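HMG box-containing protein 1 (Homo sapiens, PDB 3QVE) represses transcription by binding the promoters of target genes, and helps regulate the cell cycle and the Wnt pathway. Local coordinates at residues 62-67 / 125-130. Numbering follows the deposited sequence.
Sequences LSHEES and VHIGDV. With SO4 (sulfate ion), chain D; EDO (1,2-ethanediol), chain G.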
loop_
_atom_site.group_PDB
_atom_site.type_symbol
_atom_site.label_atom_id
_atom_site.label_comp_id
_atom_site.label_asym_id
_atom_site.label_seq_id
_atom_site.Cartn_x
_atom_site.Cartn_y
_atom_site.Cartn_z
ATOM N N LEU A 62 -10.543 1.297 1.484
ATOM C CA LEU A 62 -11.843 1.258 2.103
ATOM C C LEU A 62 -11.879 2.031 3.424
ATOM O O LEU A 62 -12.939 2.511 3.837
ATOM C CB LEU A 62 -12.261 -0.197 2.404
ATOM C CG LEU A 62 -12.491 -1.170 1.241
ATOM C CD1 LEU A 62 -13.095 -2.499 1.778
ATOM C CD2 LEU A 62 -13.358 -0.564 0.127
ATOM N N SER A 63 -10.767 2.067 4.126
ATOM C CA SER A 63 -10.729 2.638 5.465
ATOM C C SER A 63 -9.341 3.006 5.891
ATOM O O SER A 63 -8.349 2.437 5.381
ATOM C CB SER A 63 -11.362 1.703 6.496
ATOM O OG SER A 63 -10.522 0.622 6.794
ATOM N N HIS A 64 -9.239 3.983 6.807
ATOM C CA HIS A 64 -7.928 4.415 7.301
ATOM C C HIS A 64 -8.017 4.949 8.706
ATOM O O HIS A 64 -9.039 5.464 9.107
ATOM C CB HIS A 64 -7.325 5.498 6.381
ATOM C CG HIS A 64 -8.196 6.723 6.215
ATOM N ND1 HIS A 64 -8.170 7.790 7.095
ATOM C CD2 HIS A 64 -9.109 7.045 5.264
ATOM C CE1 HIS A 64 -9.060 8.698 6.704
ATOM N NE2 HIS A 64 -9.638 8.268 5.594
ATOM N N GLU A 65 -6.917 4.849 9.429
ATOM C CA GLU A 65 -6.802 5.434 10.742
ATOM C C GLU A 65 -5.304 5.598 10.991
ATOM O O GLU A 65 -4.477 5.116 10.232
ATOM C CB GLU A 65 -7.377 4.485 11.810
ATOM C CG GLU A 65 -6.643 3.150 11.890
ATOM C CD GLU A 65 -7.335 2.127 12.815
ATOM O OE1 GLU A 65 -8.449 2.367 13.224
ATOM O OE2 GLU A 65 -6.744 1.080 13.142
ATOM N N GLU A 66 -4.974 6.258 12.084
ATOM C CA GLU A 66 -3.624 6.552 12.493
ATOM C C GLU A 66 -3.456 5.995 13.857
ATOM O O GLU A 66 -4.405 5.966 14.649
ATOM C CB GLU A 66 -3.433 8.072 12.607
ATOM C CG GLU A 66 -2.494 8.520 11.597
ATOM C CD GLU A 66 -2.225 9.999 11.610
ATOM O OE1 GLU A 66 -2.861 10.682 10.782
ATOM O OE2 GLU A 66 -1.340 10.422 12.383
ATOM N N SER A 67 -2.233 5.591 14.150
ATOM C CA SER A 67 -1.917 4.918 15.405
ATOM C C SER A 67 -0.466 5.213 15.764
ATOM O O SER A 67 0.241 5.837 14.999
ATOM C CB SER A 67 -2.098 3.407 15.176
ATOM O OG SER A 67 -2.204 2.747 16.394
ATOM N N VAL A 125 -5.033 11.531 -0.598
ATOM C CA VAL A 125 -5.680 10.230 -0.788
ATOM C C VAL A 125 -7.047 10.266 -0.145
ATOM O O VAL A 125 -7.205 10.874 0.915
ATOM C CB VAL A 125 -4.904 9.079 -0.095
ATOM C CG1 VAL A 125 -5.684 7.740 -0.185
ATOM C CG2 VAL A 125 -3.505 8.909 -0.683
ATOM N N HIS A 126 -8.035 9.620 -0.757
ATOM C CA HIS A 126 -9.352 9.413 -0.090
ATOM C C HIS A 126 -9.868 7.996 -0.275
ATOM O O HIS A 126 -9.528 7.315 -1.268
ATOM C CB HIS A 126 -10.430 10.327 -0.682
ATOM C CG HIS A 126 -10.122 11.779 -0.526
ATOM N ND1 HIS A 126 -10.204 12.431 0.686
ATOM C CD2 HIS A 126 -9.656 12.684 -1.416
ATOM C CE1 HIS A 126 -9.829 13.689 0.527
ATOM N NE2 HIS A 126 -9.499 13.869 -0.740
ATOM N N ILE A 127 -10.758 7.603 0.633
ATOM C CA ILE A 127 -11.503 6.349 0.512
ATOM C C ILE A 127 -12.134 6.272 -0.897
ATOM O O ILE A 127 -12.664 7.258 -1.440
ATOM C CB ILE A 127 -12.552 6.217 1.618
ATOM C CG1 ILE A 127 -11.852 6.075 2.989
ATOM C CG2 ILE A 127 -13.498 5.012 1.320
ATOM C CD1 ILE A 127 -12.767 6.222 4.229
ATOM N N GLY A 128 -12.014 5.112 -1.509
ATOM C CA GLY A 128 -12.445 4.927 -2.879
ATOM C C GLY A 128 -11.301 4.920 -3.865
ATOM O O GLY A 128 -11.442 4.367 -4.938
ATOM N N ASP A 129 -10.179 5.572 -3.538
ATOM C CA ASP A 129 -9.039 5.593 -4.447
ATOM C C ASP A 129 -8.512 4.180 -4.722
ATOM O O ASP A 129 -8.342 3.368 -3.811
ATOM C CB ASP A 129 -7.916 6.492 -3.889
ATOM C CG ASP A 129 -8.273 8.013 -3.954
ATOM O OD1 ASP A 129 -9.313 8.382 -4.536
ATOM O OD2 ASP A 129 -7.507 8.832 -3.423
ATOM N N VAL A 130 -8.232 3.911 -5.993
ATOM C CA VAL A 130 -7.662 2.646 -6.393
ATOM C C VAL A 130 -6.169 2.851 -6.558
ATOM O O VAL A 130 -5.694 3.579 -7.459
ATOM C CB VAL A 130 -8.329 2.101 -7.668
ATOM C CG1 VAL A 130 -7.571 0.836 -8.178
ATOM C CG2 VAL A 130 -9.838 1.841 -7.417
HETATM S S SO4 D . -11.857 10.275 3.238
HETATM O O1 SO4 D . -12.015 10.057 4.659
HETATM O O2 SO4 D . -13.037 9.970 2.462
HETATM O O3 SO4 D . -11.276 11.573 2.938
HETATM O O4 SO4 D . -10.867 9.331 2.799
HETATM C C1 EDO G . -8.212 0.556 8.772
HETATM O O1 EDO G . -9.548 0.370 9.284
HETATM C C2 EDO G . -7.460 -0.712 9.173
HETATM O O2 EDO G . -7.608 -1.052 10.582
#
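Oxygen O4 of a sulfate ion, probably taken from the crystallisation liquor, is gripped from both segments: the backbone N of I127 gives it a nearly straight bond of 2.8 Å, and H64 NE2 reaches it at 3.2 Å with a more bent one (139°). The same H64 nitrogen also meets O1, at 3.1 Å, so its N-H is shared between two oxygens of the ion. From the loop, H126 ND1 closes on O3 at 2.6 Å and 167°. Both imidazoles turn an edge to the sulfate, its sulfur lying in each ring plane, and histidine suits both places because its ring N-H lies in that plane and can be turned edge-on to an anion, nearly straight from H126 and divided between two oxygens from H64; the sulfate would probably favour their protonated forms.

No hydrogen bond joins 62-67 directly to 125-130. What touches is I127, whose CG1 lies 3.7 Å from CD2 at the edge of the H64 ring, while its CG2 comes to 3.6 Å from the carbonyl O of L62. With CG1 beside its own backbone N (chi1 -67°), the CG1-CD1 arm of the branched isoleucine runs along the histidine edge, and its CD1 also reaches the L62 carbonyl O that CG2 touches. This is a surface contact of the AXH domain, where strand 59-69 of the antiparallel sheet passes the loop between strands 123-124 and 130-131. In that strand L62 and S63 both face T78, a classic beta bulge.

The loop makes a type II turn from H126 to D129. G128 fits its third position, where a side chain would jam against the carbonyl O of I127. D129 OD2 accepts the backbone N of H126 at 2.8 Å, from above the carboxylate plane, and also forms a salt bridge with K104. The ring of F109 meets that of H64, their planes inclined to each other.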